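Surface presentation of antigens protein SpaS (Salmonella typhimurium, PDB 3C01) takes part in a secretory pathway that presents on the bacterial surface the determinants Salmonella needs to enter mammalian cells. Local coordinates at residues M15-I20 / Y60-L65; S21-N26 / T56-D61. All blocks are in the same frame, centred on the assembly; numbering follows the deposited sequence.

Contact 1 (M15-I20 / Y60-L65); sequences MPIPMI and YDLVSL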
loop_
_atom_site.group_PDB
_atom_site.type_symbol
_atom_site.label_atom_id
_atom_site.label_comp_id
_atom_site.label_asym_id
_atom_site.label_seq_id
_atom_site.Cartn_x
_atom_site.Cartn_y
_atom_site.Cartn_z
ATOM N N MET B 15 3.750 -14.868 -6.302
ATOM C CA MET B 15 5.018 -14.175 -6.485
ATOM C C MET B 15 5.677 -13.867 -5.149
ATOM O O MET B 15 5.031 -13.396 -4.247
ATOM C CB MET B 15 4.728 -12.860 -7.174
ATOM C CG MET B 15 5.926 -11.964 -7.439
ATOM S SD MET B 15 5.213 -10.596 -8.366
ATOM C CE MET B 15 4.224 -9.703 -7.143
ATOM N N PRO B 16 6.978 -14.117 -5.029
ATOM C CA PRO B 16 7.599 -14.022 -3.694
ATOM C C PRO B 16 7.826 -12.601 -3.156
ATOM O O PRO B 16 7.834 -12.413 -1.940
ATOM C CB PRO B 16 8.937 -14.770 -3.872
ATOM C CG PRO B 16 9.232 -14.670 -5.347
ATOM C CD PRO B 16 7.920 -14.537 -6.079
ATOM N N ILE B 17 8.003 -11.622 -4.036
ATOM C CA ILE B 17 8.340 -10.260 -3.612
ATOM C C ILE B 17 7.131 -9.310 -3.751
ATOM O O ILE B 17 6.312 -9.438 -4.669
ATOM C CB ILE B 17 9.522 -9.740 -4.441
ATOM C CG1 ILE B 17 10.718 -10.708 -4.322
ATOM C CG2 ILE B 17 9.893 -8.333 -4.016
ATOM C CD1 ILE B 17 11.755 -10.604 -5.465
ATOM N N PRO B 18 6.961 -8.383 -2.812
ATOM C CA PRO B 18 5.829 -7.441 -2.957
ATOM C C PRO B 18 6.017 -6.411 -4.053
ATOM O O PRO B 18 7.100 -6.240 -4.524
ATOM C CB PRO B 18 5.732 -6.766 -1.610
ATOM C CG PRO B 18 6.848 -7.380 -0.741
ATOM C CD PRO B 18 7.701 -8.221 -1.553
ATOM N N MET B 19 4.947 -5.739 -4.440
ATOM C CA MET B 19 4.980 -4.801 -5.539
ATOM C C MET B 19 4.245 -3.499 -5.188
ATOM O O MET B 19 3.327 -3.488 -4.385
ATOM C CB MET B 19 4.316 -5.448 -6.734
ATOM C CG MET B 19 4.070 -4.557 -7.897
ATOM S SD MET B 19 3.297 -5.464 -9.274
ATOM C CE MET B 19 1.581 -4.923 -9.084
ATOM N N ILE B 20 4.673 -2.414 -5.816
ATOM C CA ILE B 20 4.031 -1.141 -5.688
ATOM C C ILE B 20 2.817 -1.140 -6.610
ATOM O O ILE B 20 2.983 -0.989 -7.831
ATOM C CB ILE B 20 4.929 -0.000 -6.126
ATOM C CG1 ILE B 20 6.306 -0.015 -5.399
ATOM C CG2 ILE B 20 4.223 1.280 -5.894
ATOM C CD1 ILE B 20 6.258 0.106 -3.889
ATOM N N TYR B 60 4.365 0.069 -10.052
ATOM C CA TYR B 60 4.606 -1.259 -10.612
ATOM C C TYR B 60 6.033 -1.792 -10.444
ATOM O O TYR B 60 6.367 -2.859 -10.965
ATOM C CB TYR B 60 4.078 -1.362 -12.051
ATOM C CG TYR B 60 2.618 -0.954 -12.181
ATOM C CD1 TYR B 60 1.675 -1.357 -11.235
ATOM C CD2 TYR B 60 2.173 -0.148 -13.250
ATOM C CE1 TYR B 60 0.325 -0.965 -11.340
ATOM C CE2 TYR B 60 0.851 0.233 -13.381
ATOM C CZ TYR B 60 -0.064 -0.170 -12.425
ATOM O OH TYR B 60 -1.373 0.198 -12.517
ATOM N N ASP B 61 6.865 -1.124 -9.643
ATOM C CA ASP B 61 8.133 -1.723 -9.267
ATOM C C ASP B 61 7.899 -2.830 -8.279
ATOM O O ASP B 61 6.963 -2.798 -7.475
ATOM C CB ASP B 61 9.005 -0.736 -8.526
ATOM C CG ASP B 61 9.614 0.315 -9.410
ATOM O OD1 ASP B 61 9.605 0.141 -10.649
ATOM O OD2 ASP B 61 10.152 1.311 -8.833
ATOM N N LEU B 62 8.800 -3.792 -8.285
ATOM C CA LEU B 62 9.025 -4.605 -7.122
ATOM C C LEU B 62 9.717 -3.756 -6.042
ATOM O O LEU B 62 10.542 -2.868 -6.338
ATOM C CB LEU B 62 9.900 -5.768 -7.504
ATOM C CG LEU B 62 9.245 -7.059 -8.003
ATOM C CD1 LEU B 62 8.074 -6.811 -8.892
ATOM C CD2 LEU B 62 10.313 -7.889 -8.688
ATOM N N VAL B 63 9.380 -4.034 -4.789
ATOM C CA VAL B 63 10.043 -3.425 -3.664
ATOM C C VAL B 63 11.523 -3.856 -3.642
ATOM O O VAL B 63 11.829 -5.036 -3.615
ATOM C CB VAL B 63 9.304 -3.820 -2.352
ATOM C CG1 VAL B 63 10.020 -3.283 -1.095
ATOM C CG2 VAL B 63 7.854 -3.322 -2.415
ATOM N N SER B 64 12.442 -2.896 -3.661
ATOM C CA SER B 64 13.868 -3.165 -3.793
ATOM C C SER B 64 14.477 -3.535 -2.448
ATOM O O SER B 64 13.875 -3.312 -1.404
ATOM C CB SER B 64 14.553 -1.916 -4.302
ATOM O OG SER B 64 14.322 -0.882 -3.361
ATOM N N LEU B 65 15.692 -4.063 -2.491
ATOM C CA LEU B 65 16.343 -4.609 -1.310
ATOM C C LEU B 65 16.562 -3.547 -0.219
ATOM O O LEU B 65 16.599 -3.846 0.957
ATOM C CB LEU B 65 17.673 -5.283 -1.692
ATOM C CG LEU B 65 17.601 -6.622 -2.463
ATOM C CD1 LEU B 65 16.431 -6.637 -3.492
ATOM C CD2 LEU B 65 18.953 -6.922 -3.151
#

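Contact 2 (S21-N26 / T56-D61); sequences SVYETN and THRRYD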
loop_
_atom_site.group_PDB
_atom_site.type_symbol
_atom_site.label_atom_id
_atom_site.label_comp_id
_atom_site.label_asym_id
_atom_site.label_seq_id
_atom_site.Cartn_x
_atom_site.Cartn_y
_atom_site.Cartn_z
ATOM N N SER B 21 1.625 -1.318 -6.023
ATOM C CA SER B 21 0.396 -1.433 -6.754
ATOM C C SER B 21 -0.227 -0.096 -7.087
ATOM O O SER B 21 -0.934 0.014 -8.069
ATOM C CB SER B 21 -0.609 -2.274 -5.942
ATOM O OG SER B 21 -0.671 -1.863 -4.577
ATOM N N VAL B 22 -0.027 0.894 -6.215
ATOM C CA VAL B 22 -0.680 2.188 -6.299
ATOM C C VAL B 22 0.380 3.232 -6.027
ATOM O O VAL B 22 1.213 3.040 -5.143
ATOM C CB VAL B 22 -1.745 2.307 -5.234
ATOM C CG1 VAL B 22 -2.335 3.726 -5.203
ATOM C CG2 VAL B 22 -2.804 1.236 -5.450
ATOM N N TYR B 23 0.356 4.335 -6.783
ATOM C CA TYR B 23 1.317 5.414 -6.559
ATOM C C TYR B 23 0.682 6.759 -6.942
ATOM O O TYR B 23 0.472 7.026 -8.128
ATOM C CB TYR B 23 2.531 5.122 -7.414
ATOM C CG TYR B 23 3.738 5.998 -7.202
ATOM C CD1 TYR B 23 4.774 5.576 -6.371
ATOM C CD2 TYR B 23 3.886 7.190 -7.890
ATOM C CE1 TYR B 23 5.903 6.324 -6.184
ATOM C CE2 TYR B 23 5.021 7.980 -7.704
ATOM C CZ TYR B 23 6.028 7.529 -6.856
ATOM O OH TYR B 23 7.186 8.243 -6.673
ATOM N N GLU B 24 0.369 7.586 -5.948
ATOM C CA GLU B 24 -0.366 8.813 -6.187
ATOM C C GLU B 24 -0.016 9.866 -5.161
ATOM O O GLU B 24 0.345 9.553 -4.038
ATOM C CB GLU B 24 -1.880 8.586 -6.136
ATOM C CG GLU B 24 -2.457 7.503 -7.072
ATOM C CD GLU B 24 -2.308 7.817 -8.561
ATOM O OE1 GLU B 24 -2.520 6.871 -9.397
ATOM O OE2 GLU B 24 -1.959 8.994 -8.900
ATOM N N THR B 25 -0.167 11.128 -5.528
ATOM C CA THR B 25 0.090 12.192 -4.596
ATOM C C THR B 25 -1.091 13.151 -4.539
ATOM O O THR B 25 -2.013 13.088 -5.360
ATOM C CB THR B 25 1.335 12.964 -5.041
ATOM O OG1 THR B 25 0.996 13.737 -6.179
ATOM C CG2 THR B 25 2.456 12.038 -5.445
ATOM N N ASN B 26 -1.059 14.040 -3.542
ATOM C CA ASN B 26 -2.033 15.133 -3.405
ATOM C C ASN B 26 -3.466 14.658 -3.543
ATOM O O ASN B 26 -3.841 13.720 -2.851
ATOM C CB ASN B 26 -1.670 16.281 -4.335
ATOM C CG ASN B 26 -0.261 16.801 -4.053
ATOM O OD1 ASN B 26 0.134 16.932 -2.869
ATOM N ND2 ASN B 26 0.522 17.061 -5.117
ATOM N N THR B 56 12.139 6.445 -3.696
ATOM C CA THR B 56 12.947 5.360 -4.286
ATOM C C THR B 56 12.227 4.580 -5.398
ATOM O O THR B 56 12.852 4.216 -6.366
ATOM C CB THR B 56 13.421 4.367 -3.181
ATOM O OG1 THR B 56 12.284 3.895 -2.411
ATOM C CG2 THR B 56 14.400 5.065 -2.233
ATOM N N HIS B 57 10.920 4.360 -5.275
ATOM C CA HIS B 57 10.179 3.503 -6.189
ATOM C C HIS B 57 9.211 4.272 -7.116
ATOM O O HIS B 57 8.985 5.451 -6.939
ATOM C CB HIS B 57 9.369 2.506 -5.376
ATOM C CG HIS B 57 10.193 1.502 -4.652
ATOM N ND1 HIS B 57 11.024 1.834 -3.607
ATOM C CD2 HIS B 57 10.294 0.159 -4.804
ATOM C CE1 HIS B 57 11.638 0.744 -3.176
ATOM N NE2 HIS B 57 11.200 -0.288 -3.873
ATOM N N ARG B 58 8.650 3.559 -8.088
ATOM C CA ARG B 58 7.624 4.032 -9.005
ATOM C C ARG B 58 6.540 2.948 -9.153
ATOM O O ARG B 58 6.746 1.755 -8.816
ATOM C CB ARG B 58 8.220 4.281 -10.416
ATOM C CG ARG B 58 9.258 5.427 -10.506
ATOM C CD ARG B 58 8.698 6.675 -9.833
ATOM N NE ARG B 58 9.564 7.828 -9.958
ATOM C CZ ARG B 58 10.323 8.342 -8.982
ATOM N NH1 ARG B 58 11.056 9.402 -9.251
ATOM N NH2 ARG B 58 10.393 7.820 -7.770
ATOM N N ARG B 59 5.390 3.367 -9.682
ATOM C CA ARG B 59 4.276 2.479 -9.899
ATOM C C ARG B 59 4.760 1.216 -10.593
ATOM O O ARG B 59 5.477 1.290 -11.566
ATOM C CB ARG B 59 3.183 3.163 -10.729
ATOM C CG ARG B 59 1.823 2.459 -10.605
ATOM C CD ARG B 59 0.681 3.158 -11.345
ATOM N NE ARG B 59 0.468 4.514 -10.877
ATOM C CZ ARG B 59 1.035 5.589 -11.400
ATOM N NH1 ARG B 59 1.863 5.480 -12.421
ATOM N NH2 ARG B 59 0.791 6.788 -10.868
ATOM N N TYR B 60 4.365 0.069 -10.052
ATOM C CA TYR B 60 4.606 -1.259 -10.612
ATOM C C TYR B 60 6.033 -1.792 -10.444
ATOM O O TYR B 60 6.367 -2.859 -10.965
ATOM C CB TYR B 60 4.078 -1.362 -12.051
ATOM C CG TYR B 60 2.618 -0.954 -12.181
ATOM C CD1 TYR B 60 1.675 -1.357 -11.235
ATOM C CD2 TYR B 60 2.173 -0.148 -13.250
ATOM C CE1 TYR B 60 0.325 -0.965 -11.340
ATOM C CE2 TYR B 60 0.851 0.233 -13.381
ATOM C CZ TYR B 60 -0.064 -0.170 -12.425
ATOM O OH TYR B 60 -1.373 0.198 -12.517
ATOM N N ASP B 61 6.865 -1.124 -9.643
ATOM C CA ASP B 61 8.133 -1.723 -9.267
ATOM C C ASP B 61 7.899 -2.830 -8.279
ATOM O O ASP B 61 6.963 -2.798 -7.475
ATOM C CB ASP B 61 9.005 -0.736 -8.526
ATOM C CG ASP B 61 9.614 0.315 -9.410
ATOM O OD1 ASP B 61 9.605 0.141 -10.649
ATOM O OD2 ASP B 61 10.152 1.311 -8.833
HETATM O O HOH W 1 -1.526 4.532 -8.824
#

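Contact 1 (M15-I20 / Y60-L65)
Holding CG anti to its backbone N (chi1 171°), Met19 sends its unbranched chain past the backbone of Asp61, with CG 3.4 Å from Asp61 O, before a bend at chi3 brings CE obliquely up to the Tyr60 ring, 4.2 Å from CD1. In Ile20 it is CG1 that stands beside the backbone N (chi1 -54°). This branch lies alongside Asp61 CB, and the Ile20 and Val63 side chains cross at about a right angle, Ile20 CD1 lying 4.1 Å from Val63 CG2. Val63 CG2 also meets Pro18 CB at 4.1 Å, so Val63 wedges between two residues of 15-20. Compact apolar groups suit this buried side, where Ile6 and Ile8 of strand 4-9 and Ile68 and Val71 of helix 65-84 complete the packing. Nearer the surface, Ile17 CG2 rests on Leu62 CG.

Ile20 N gives a nearly straight bond to Asp61 O (2.9 Å), and Pro18, which lacks an N-H, still offers its carbonyl O to Val63 N at 3.2 Å. These two bonds flank Met19 and Leu62 as a non-hydrogen-bonded antiparallel pair; beyond it, Ile20 O accepts a third from Tyr60 N (2.8 Å) in the carbonyl plane. Through this single beta bridge the loop before helix 65-84 clips onto strand 19-25, whose other edge pairs with strand 4-9.

Contact 2 (S21-N26 / T56-D61)
The Tyr23 ring lies beneath the loop backbone, with Arg58 CA 4.0 Å above its plane toward the rim and Arg59 N over the same face. Having CG anti to the backbone N lets the ring reach as far as His57, whose O is 3.3 Å from Tyr23 CE1. The Tyr23 hydroxyl bonds Phe54 O in helix 47-56, and the rings of Tyr23 and Phe54 meet with planes near parallel; a tyrosine suits the spot because it joins a large apolar surface to a polar tip. The Arg58 side chain passes this end obliquely, its guanidinium turned 34° from the ring, and serves the carbonyls of His57 and Lys55 where the helix ends.

A bend at chi3 (-59°) folds the Arg59 guanidinium back so that one face looks onto Tyr23 CB, while Arg59 NH2 gives a 2.8 Å bond to Tyr23 O in the carbonyl plane, though the bond is bent and the oxygen lies tilted from the guanidinium plane. At the guanidinium edge, NE donates to a water 2.9 Å away, which also accepts from Tyr23 N (2.8 Å) and bonds Glu24 OE1. Glu24, bent at chi2, crosses Arg59 obliquely with the flat groups 37° apart; OE1 to NH2 is a long salt bridge of 3.6 Å. Long, flexible arginine can thus hydrogen-bond strand backbone and water while keeping a weaker charge contact with the carboxylate. Arg59 CG sits over the centre of the Tyr60 ring, whose CE1 is 3.6 Å from Ser21 O.

Asp61 OD2 accepts from Arg58 N, and Asp61 N bonds Arg58 O, closing a type II beta turn with Arg59 and Tyr60 at its corners: a turn laid against strand 19-25 in the exporter's C-terminal portion.

Contacts 1 and 2 follow one another along strand 19-25, their centres about 11 Å apart, and both end on the loop joining helix 47-56 to helix 65-84. Tyr60 and Asp61 belong to both: the turn of contact 2 delivers the chain into the bridge of contact 1. His57 ties them further, its NE2 lying 2.9 Å from Ser64 N in a probable hydrogen bond, while Ile20 CB packs 3.7 Å from Arg58 O. The bound cysteine sits elsewhere, at Val43 to Val45. Tyr60 OH and Ser21 OG bond side chains of another protein chain, so this strand-loop surface also contacts that chain, consistent with a role in the interface.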